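Large exoprotein involved in heme utilization or adhesion (Yersinia kristensenii ATCC 33638, PDB 5E3E) is the C-terminal toxin domain of a contact-dependent inhibition system, a member of the RNase A superfamily that probably cleaves RNA and is held by its cognate immunity protein. Local coordinates at residues B[63-68]-B[90-95]; B[27-32]-B[109-114]. All coordinates share one frame; numbering follows the deposited sequence.

Contact 1. Residues B[63-68]-B[90-95]; sequences YLEIDY and NARIII. With NA (sodium ion), chain G.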
ATOM      1  N   TYR B  63       1.889  -7.664   8.388  1.00 14.89           N
ATOM      2  CA  TYR B  63       0.965  -7.767   7.240  1.00 14.73           C
ATOM      3  C   TYR B  63       1.616  -8.540   6.116  1.00 14.19           C
ATOM      4  O   TYR B  63       2.836  -8.714   6.105  1.00 14.13           O
ATOM      5  CB  TYR B  63       0.572  -6.357   6.739  1.00 14.49           C
ATOM      6  CG  TYR B  63      -0.028  -5.526   7.844  1.00 15.70           C
ATOM      7  CD1 TYR B  63       0.782  -4.780   8.706  1.00 16.32           C
ATOM      8  CD2 TYR B  63      -1.390  -5.592   8.121  1.00 16.03           C
ATOM      9  CE1 TYR B  63       0.246  -4.056   9.765  1.00 17.35           C
ATOM     10  CE2 TYR B  63      -1.945  -4.877   9.172  1.00 17.04           C
ATOM     11  CZ  TYR B  63      -1.141  -4.108   9.995  1.00 17.61           C
ATOM     12  OH  TYR B  63      -1.652  -3.395  11.081  1.00 19.10           O
ATOM     13  N   LEU B  64       0.809  -8.922   5.141  1.00 14.49           N
ATOM     14  CA  LEU B  64       1.283  -9.520   3.892  1.00 14.98           C
ATOM     15  C   LEU B  64       0.484  -8.950   2.711  1.00 15.38           C
ATOM     16  O   LEU B  64      -0.742  -8.901   2.730  1.00 14.75           O
ATOM     17  CB  LEU B  64       1.143 -11.039   3.917  1.00 15.85           C
ATOM     18  CG  LEU B  64       1.612 -11.797   2.648  1.00 16.73           C
ATOM     19  CD1 LEU B  64       3.131 -11.830   2.523  1.00 17.46           C
ATOM     20  CD2 LEU B  64       1.050 -13.197   2.650  1.00 17.50           C
ATOM     21  N   GLU B  65       1.222  -8.532   1.696  1.00 15.65           N
ATOM     22  CA  GLU B  65       0.674  -8.069   0.413  1.00 16.55           C
ATOM     23  C   GLU B  65       0.503  -9.246  -0.526  1.00 17.08           C
ATOM     24  O   GLU B  65       1.448 -10.015  -0.733  1.00 16.88           O
ATOM     25  CB  GLU B  65       1.691  -7.100  -0.217  1.00 17.16           C
ATOM     26  CG  GLU B  65       1.391  -6.670  -1.646  1.00 17.99           C
ATOM     27  CD  GLU B  65       2.503  -5.843  -2.269  1.00 18.92           C
ATOM     28  OE1 GLU B  65       3.414  -5.348  -1.529  1.00 18.78           O
ATOM     29  OE2 GLU B  65       2.429  -5.652  -3.526  1.00 19.23           O
ATOM     30  N   ILE B  66      -0.678  -9.387  -1.134  1.00 17.52           N
ATOM     31  CA  ILE B  66      -0.853 -10.370  -2.160  1.00 19.34           C
ATOM     32  C   ILE B  66      -1.475  -9.670  -3.341  1.00 18.97           C
ATOM     33  O   ILE B  66      -2.446  -8.939  -3.196  1.00 18.64           O
ATOM     34  CB  ILE B  66      -1.685 -11.589  -1.728  1.00 21.10           C
ATOM     35  CG1 ILE B  66      -3.072 -11.193  -1.296  1.00 22.00           C
ATOM     36  CG2 ILE B  66      -0.980 -12.324  -0.574  1.00 21.32           C
ATOM     37  CD1 ILE B  66      -4.068 -12.335  -1.272  1.00 23.74           C
ATOM     38  N   ASP B  67      -0.879  -9.885  -4.494  1.00 19.35           N
ATOM     39  CA  ASP B  67      -1.277  -9.181  -5.703  1.00 20.14           C
ATOM     40  C   ASP B  67      -2.005 -10.108  -6.642  1.00 19.97           C
ATOM     41  O   ASP B  67      -1.878 -11.344  -6.566  1.00 20.24           O
ATOM     42  CB  ASP B  67      -0.053  -8.515  -6.338  1.00 21.44           C
ATOM     43  CG  ASP B  67       0.540  -7.418  -5.435  1.00 22.86           C
ATOM     44  OD1 ASP B  67      -0.202  -6.479  -5.074  1.00 24.76           O
ATOM     45  OD2 ASP B  67       1.722  -7.502  -5.060  1.00 24.05           O
ATOM     46  N   TYR B  68      -2.848  -9.500  -7.471  1.00 19.44           N
ATOM     47  CA  TYR B  68      -3.705 -10.176  -8.414  1.00 20.15           C
ATOM     48  C   TYR B  68      -3.446  -9.479  -9.739  1.00 20.20           C
ATOM     49  O   TYR B  68      -3.422  -8.244  -9.790  1.00 18.46           O
ATOM     50  CB  TYR B  68      -5.149  -9.962  -8.006  1.00 20.58           C
ATOM     51  CG  TYR B  68      -6.183 -10.359  -9.048  1.00 21.64           C
ATOM     52  CD1 TYR B  68      -6.565 -11.686  -9.190  1.00 22.52           C
ATOM     53  CD2 TYR B  68      -6.774  -9.409  -9.871  1.00 21.72           C
ATOM     54  CE1 TYR B  68      -7.499 -12.052 -10.115  1.00 22.65           C
ATOM     55  CE2 TYR B  68      -7.747  -9.766 -10.799  1.00 22.05           C
ATOM     56  CZ  TYR B  68      -8.092 -11.098 -10.917  1.00 23.15           C
ATOM     57  OH  TYR B  68      -9.046 -11.501 -11.838  1.00 23.92           O
ATOM     58  N   ASN B  90      -5.733  -5.049 -12.366  1.00 15.22           N
ATOM     59  CA  ASN B  90      -4.966  -5.696 -11.303  1.00 15.21           C
ATOM     60  C   ASN B  90      -5.505  -5.297  -9.926  1.00 14.14           C
ATOM     61  O   ASN B  90      -6.258  -4.360  -9.814  1.00 13.60           O
ATOM     62  CB  ASN B  90      -3.533  -5.256 -11.387  1.00 15.97           C
ATOM     63  CG  ASN B  90      -2.848  -5.767 -12.627  1.00 17.61           C
ATOM     64  OD1 ASN B  90      -3.366  -6.622 -13.344  1.00 17.64           O
ATOM     65  ND2 ASN B  90      -1.634  -5.254 -12.870  1.00 19.43           N
ATOM     66  N   ALA B  91      -5.074  -5.986  -8.886  1.00 13.71           N
ATOM     67  CA  ALA B  91      -5.515  -5.651  -7.532  1.00 13.27           C
ATOM     68  C   ALA B  91      -4.514  -6.003  -6.463  1.00 13.15           C
ATOM     69  O   ALA B  91      -3.601  -6.775  -6.695  1.00 13.59           O
ATOM     70  CB  ALA B  91      -6.826  -6.344  -7.225  1.00 13.39           C
ATOM     71  N   ARG B  92      -4.737  -5.502  -5.263  1.00 13.11           N
ATOM     72  CA  ARG B  92      -3.832  -5.796  -4.158  1.00 13.47           C
ATOM     73  C   ARG B  92      -4.733  -6.038  -2.991  1.00 13.41           C
ATOM     74  O   ARG B  92      -5.663  -5.278  -2.741  1.00 12.81           O
ATOM     75  CB  ARG B  92      -2.895  -4.625  -3.886  1.00 14.10           C
ATOM     76  CG  ARG B  92      -1.936  -4.824  -2.707  1.00 14.65           C
ATOM     77  CD  ARG B  92      -0.969  -3.648  -2.522  1.00 15.20           C
ATOM     78  NE  ARG B  92      -0.159  -3.550  -3.741  1.00 15.93           N
ATOM     79  CZ  ARG B  92       0.107  -2.433  -4.407  1.00 16.97           C
ATOM     80  NH1 ARG B  92      -0.293  -1.247  -3.972  1.00 17.27           N
ATOM     81  NH2 ARG B  92       0.828  -2.510  -5.514  1.00 18.70           N
ATOM     82  N   ILE B  93      -4.423  -7.098  -2.256  1.00 13.64           N
ATOM     83  CA  ILE B  93      -5.093  -7.404  -1.008  1.00 14.11           C
ATOM     84  C   ILE B  93      -4.070  -7.346   0.104  1.00 13.77           C
ATOM     85  O   ILE B  93      -2.946  -7.785  -0.087  1.00 14.04           O
ATOM     86  CB  ILE B  93      -5.687  -8.853  -1.039  1.00 14.88           C
ATOM     87  CG1 ILE B  93      -6.535  -9.109  -2.311  1.00 15.69           C
ATOM     88  CG2 ILE B  93      -6.453  -9.143   0.232  1.00 15.23           C
ATOM     89  CD1 ILE B  93      -7.617  -8.169  -2.598  1.00 16.21           C
ATOM     90  N   ILE B  94      -4.435  -6.812   1.261  1.00 13.36           N
ATOM     91  CA  ILE B  94      -3.525  -6.810   2.404  1.00 13.75           C
ATOM     92  C   ILE B  94      -4.148  -7.665   3.478  1.00 14.10           C
ATOM     93  O   ILE B  94      -5.302  -7.410   3.868  1.00 14.05           O
ATOM     94  CB  ILE B  94      -3.293  -5.391   2.982  1.00 13.74           C
ATOM     95  CG1 ILE B  94      -2.725  -4.417   1.934  1.00 14.43           C
ATOM     96  CG2 ILE B  94      -2.370  -5.433   4.214  1.00 13.97           C
ATOM     97  CD1 ILE B  94      -1.512  -4.916   1.228  1.00 15.21           C
ATOM     98  N   ILE B  95      -3.396  -8.642   3.974  1.00 15.01           N
ATOM     99  CA  ILE B  95      -3.851  -9.495   5.069  1.00 16.24           C
ATOM    100  C   ILE B  95      -2.974  -9.330   6.293  1.00 17.01           C
ATOM    101  O   ILE B  95      -1.869  -8.803   6.220  1.00 16.01           O
ATOM    102  CB  ILE B  95      -3.945 -10.973   4.656  1.00 16.97           C
ATOM    103  CG1 ILE B  95      -2.562 -11.594   4.397  1.00 17.81           C
ATOM    104  CG2 ILE B  95      -4.835 -11.109   3.451  1.00 17.00           C
ATOM    105  CD1 ILE B  95      -2.597 -13.103   4.243  1.00 18.61           C
TER
HETATM  106 NA    NA G 301      -3.357  -6.148 -15.858  1.00 32.50          NA
HETATM  107  O   HOH W   1      -1.312  -5.224  -7.613  1.00 23.13           O
HETATM  108  O   HOH W   2      -3.673  -5.890 -18.160  1.00 29.93           O
HETATM  109  O   HOH W   3      -2.540  -3.921 -15.526  1.00 29.75           O
HETATM  110  O   HOH W   4      -1.247  -6.970 -16.035  1.00 33.31           O

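Contact 2. Residues B[27-32]-B[109-114]; sequences SASSFT and TGYPTP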
ATOM      1  N   SER B  27      -3.968   8.560  -5.215  1.00 16.09           N
ATOM      2  CA  SER B  27      -4.962   7.892  -6.073  1.00 15.90           C
ATOM      3  C   SER B  27      -5.918   7.100  -5.215  1.00 14.80           C
ATOM      4  O   SER B  27      -5.640   6.800  -4.050  1.00 14.65           O
ATOM      5  CB  SER B  27      -4.322   6.985  -7.117  1.00 16.64           C
ATOM      6  OG  SER B  27      -3.806   5.799  -6.578  1.00 18.78           O
ATOM      7  N   ALA B  28      -7.071   6.797  -5.794  1.00 13.62           N
ATOM      8  CA  ALA B  28      -8.100   6.086  -5.069  1.00 13.19           C
ATOM      9  C   ALA B  28      -8.805   5.170  -6.035  1.00 12.59           C
ATOM     10  O   ALA B  28      -9.127   5.552  -7.157  1.00 12.85           O
ATOM     11  CB  ALA B  28      -9.065   7.076  -4.468  1.00 13.21           C
ATOM     12  N   SER B  29      -9.129   3.981  -5.587  1.00 12.26           N
ATOM     13  CA  SER B  29      -9.744   3.009  -6.470  1.00 11.98           C
ATOM     14  C   SER B  29     -10.843   2.199  -5.771  1.00 12.15           C
ATOM     15  O   SER B  29     -10.937   2.166  -4.531  1.00 11.96           O
ATOM     16  CB  SER B  29      -8.658   2.091  -7.003  1.00 12.05           C
ATOM     17  OG  SER B  29      -8.073   1.328  -5.936  1.00 11.75           O
ATOM     18  N   SER B  30     -11.630   1.507  -6.590  1.00 12.04           N
ATOM     19  CA  SER B  30     -12.795   0.764  -6.123  1.00 12.54           C
ATOM     20  C   SER B  30     -13.100  -0.374  -7.096  1.00 12.47           C
ATOM     21  O   SER B  30     -13.088  -0.164  -8.317  1.00 12.60           O
ATOM     22  CB  SER B  30     -14.012   1.678  -6.033  1.00 12.73           C
ATOM     23  OG  SER B  30     -15.161   0.954  -5.659  1.00 13.27           O
ATOM     24  N   PHE B  31     -13.401  -1.555  -6.547  1.00 12.64           N
ATOM     25  CA  PHE B  31     -13.937  -2.671  -7.325  1.00 13.19           C
ATOM     26  C   PHE B  31     -15.324  -2.292  -7.836  1.00 13.84           C
ATOM     27  O   PHE B  31     -16.050  -1.522  -7.209  1.00 13.55           O
ATOM     28  CB  PHE B  31     -14.068  -3.937  -6.487  1.00 13.12           C
ATOM     29  CG  PHE B  31     -12.760  -4.492  -6.027  1.00 12.80           C
ATOM     30  CD1 PHE B  31     -11.900  -5.123  -6.934  1.00 12.66           C
ATOM     31  CD2 PHE B  31     -12.364  -4.358  -4.708  1.00 12.59           C
ATOM     32  CE1 PHE B  31     -10.707  -5.642  -6.509  1.00 12.75           C
ATOM     33  CE2 PHE B  31     -11.185  -4.882  -4.286  1.00 12.64           C
ATOM     34  CZ  PHE B  31     -10.335  -5.511  -5.197  1.00 12.71           C
ATOM     35  N   THR B  32     -15.673  -2.823  -8.989  1.00 14.59           N
ATOM     36  CA  THR B  32     -16.963  -2.515  -9.629  1.00 15.84           C
ATOM     37  C   THR B  32     -18.141  -2.818  -8.703  1.00 16.60           C
ATOM     38  O   THR B  32     -19.090  -2.064  -8.635  1.00 17.11           O
ATOM     39  CB  THR B  32     -17.109  -3.358 -10.870  1.00 16.53           C
ATOM     40  OG1 THR B  32     -16.003  -3.069 -11.723  1.00 17.15           O
ATOM     41  CG2 THR B  32     -18.408  -3.022 -11.625  1.00 17.30           C
ATOM     42  N   THR B 109      -7.603  -5.003   3.999  1.00 14.89           N
ATOM     43  CA  THR B 109      -8.246  -4.222   2.927  1.00 14.70           C
ATOM     44  C   THR B 109      -7.824  -4.773   1.580  1.00 13.79           C
ATOM     45  O   THR B 109      -7.055  -5.729   1.496  1.00 13.63           O
ATOM     46  CB  THR B 109      -7.894  -2.714   3.040  1.00 14.97           C
ATOM     47  OG1 THR B 109      -8.743  -1.920   2.187  1.00 15.42           O
ATOM     48  CG2 THR B 109      -6.463  -2.458   2.761  1.00 14.83           C
ATOM     49  N   GLY B 110      -8.379  -4.187   0.534  1.00 13.17           N
ATOM     50  CA  GLY B 110      -7.964  -4.548  -0.814  1.00 12.68           C
ATOM     51  C   GLY B 110      -8.624  -3.611  -1.810  1.00 12.46           C
ATOM     52  O   GLY B 110      -9.649  -3.026  -1.521  1.00 12.77           O
ATOM     53  N   TYR B 111      -8.020  -3.492  -2.996  1.00 12.07           N
ATOM     54  CA  TYR B 111      -8.519  -2.577  -4.007  1.00 12.29           C
ATOM     55  C   TYR B 111      -7.806  -2.763  -5.327  1.00 12.50           C
ATOM     56  O   TYR B 111      -6.711  -3.340  -5.381  1.00 12.24           O
ATOM     57  CB  TYR B 111      -8.359  -1.124  -3.570  1.00 12.34           C
ATOM     58  CG  TYR B 111      -7.060  -0.775  -2.832  1.00 12.07           C
ATOM     59  CD1 TYR B 111      -5.836  -0.678  -3.500  1.00 12.00           C
ATOM     60  CD2 TYR B 111      -7.092  -0.545  -1.470  1.00 12.26           C
ATOM     61  CE1 TYR B 111      -4.665  -0.354  -2.792  1.00 12.10           C
ATOM     62  CE2 TYR B 111      -5.961  -0.198  -0.765  1.00 12.45           C
ATOM     63  CZ  TYR B 111      -4.759  -0.105  -1.437  1.00 12.39           C
ATOM     64  OH  TYR B 111      -3.685   0.252  -0.684  1.00 12.98           O
ATOM     65  N   PRO B 112      -8.391  -2.224  -6.400  1.00 13.16           N
ATOM     66  CA  PRO B 112      -7.705  -2.339  -7.694  1.00 13.68           C
ATOM     67  C   PRO B 112      -6.424  -1.513  -7.722  1.00 14.41           C
ATOM     68  O   PRO B 112      -6.334  -0.495  -7.009  1.00 13.82           O
ATOM     69  CB  PRO B 112      -8.708  -1.773  -8.684  1.00 14.05           C
ATOM     70  CG  PRO B 112     -10.045  -1.877  -8.013  1.00 14.09           C
ATOM     71  CD  PRO B 112      -9.774  -1.748  -6.541  1.00 13.72           C
ATOM     72  N   THR B 113      -5.467  -1.941  -8.543  1.00 15.79           N
ATOM     73  CA  THR B 113      -4.214  -1.227  -8.711  1.00 18.02           C
ATOM     74  C   THR B 113      -3.945  -1.070 -10.195  1.00 20.68           C
ATOM     75  O   THR B 113      -4.143  -1.999 -10.940  1.00 21.80           O
ATOM     76  CB  THR B 113      -3.028  -1.949  -8.025  1.00 18.04           C
ATOM     77  OG1 THR B 113      -2.956  -3.322  -8.444  1.00 19.07           O
ATOM     78  CG2 THR B 113      -3.172  -1.920  -6.520  1.00 17.95           C
ATOM     79  N   PRO B 114      -3.563   0.130 -10.636  1.00 24.04           N
ATOM     80  CA  PRO B 114      -3.249   0.285 -12.053  1.00 27.25           C
ATOM     81  C   PRO B 114      -1.999  -0.485 -12.432  1.00 31.42           C
ATOM     82  O   PRO B 114      -1.034  -0.491 -11.639  1.00 33.29           O
ATOM     83  CB  PRO B 114      -3.023   1.793 -12.196  1.00 27.69           C
ATOM     84  CG  PRO B 114      -3.881   2.402 -11.139  1.00 27.40           C
ATOM     85  CD  PRO B 114      -3.831   1.428  -9.978  1.00 25.78           C
ATOM     86  OXT PRO B 114      -1.930  -1.104 -13.524  1.00 34.84           O
TER

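Contact 1. Residues B[63-68]-B[90-95]
R92 lies alongside D67, and its NE is shared between the carboxylates of D67 and E65, on the face of the sheet that also carries I94. NE gives D67 OD1 a bond of 3.2 Å (147° at the hydrogen), received on the syn lone pair. A second, weak bond of 3.3 Å runs from R92 NE to E65 OE2; both belong to a salt-bridge network. Neither acid lies flat against the guanidinium: both carboxylates stand nearly upright to it, that of D67 turned by 82°. R92 starts out extended and then bends at chi3 (-62°), which brings NE back between the acids. Each end of the network continues into the CdiI immunity protein, R92 to its D74 and E65 to its R15. Water 1 donates to both D67 OD1 and A91 O.

On the other face, I66 and I93 cross at a slant, I66 CG1 3.5 Å from I93 CB; L64 and I95 run side by side, L64 CB to I95 CG1 3.8 Å. The Y68 ring turns an edge to A91 N. Helices 34-47 and 49-58 cover this apolar side. At the far end, N90 OD1 binds the sodium ion at 2.6 Å, a site completed by S70, T89 and three waters. Paired backbone bonds at L64/I95, I66/I93 and Y68/A91 identify a regular antiparallel strand pair, with an apolar face under helices and a charged face presented to the immunity protein.

Contact 2. Residues B[27-32]-B[109-114]
Strands 27-31 and 109-113 cross nearly at right angles, 102° between their directions and 5.2 Å at closest approach, so S29 lies nearest P112 and S30 nearest Y111 along the backbone, without the pairing of neighbouring strands. P112 fills the crossing. Its CD stands over the centre of the F31 ring, 3.8 Å from the centroid and only 3° off the normal, a CH-pi contact made almost squarely on the face. The neighbouring P112 CG reaches F31 CD1 at 3.9 Å and also approaches S30 O. Farther round the ring, F31 CE2 comes within 3.5 Å of Y111 CA, the ring leaning obliquely against the backbone of G110 and Y111. A37 and V40 of helix 34-47 also pack on F31, which therefore links that helix to the crossing.

S29 supplies the polar link. Its OG sits between the backbone N and the carbonyl carbon (chi1 65°), from where S29 OG donates to P112 O at 2.7 Å, somewhat out of the carbonyl plane. S29 OG also lies 3.4 Å from Y111 CB, beyond which the tyrosine ring leads away from strand 27-31. Y111 OH is then bonded to the backbone N of Q20 of the CdiI immunity protein, and the ring meets that of H8.

A single short hydroxyl-to-carbonyl bond thus satisfies P112 O inside a crossing whose side-chain contacts are mainly apolar, whereas the buried G110 O finds no polar partner. The direct contact between the strands combines the proline-phenylalanine CH-pi contact with the bond from S29 OG to P112 O.

From the N terminus, strand 27-31 comes first and waits until the end of the chain for its partner: contact 2 closes a long loop with strand 105-113. Within that loop helices 34-47 and 49-58 lead to strand 63-68, which contact 1 joins to strand 86-97 around a shorter loop containing strand 75-79. Contact 1 is therefore nested in contact 2. The two meet directly, about 11 Å apart between centres, because strands 86-97 and 105-113 are neighbours in one antiparallel sheet; I94 N and T109 O, 2.8 Å apart, are probably hydrogen-bonded. Together they link the first strand, the C-terminal strand and strands between them within one sheet, and both border the immunity protein.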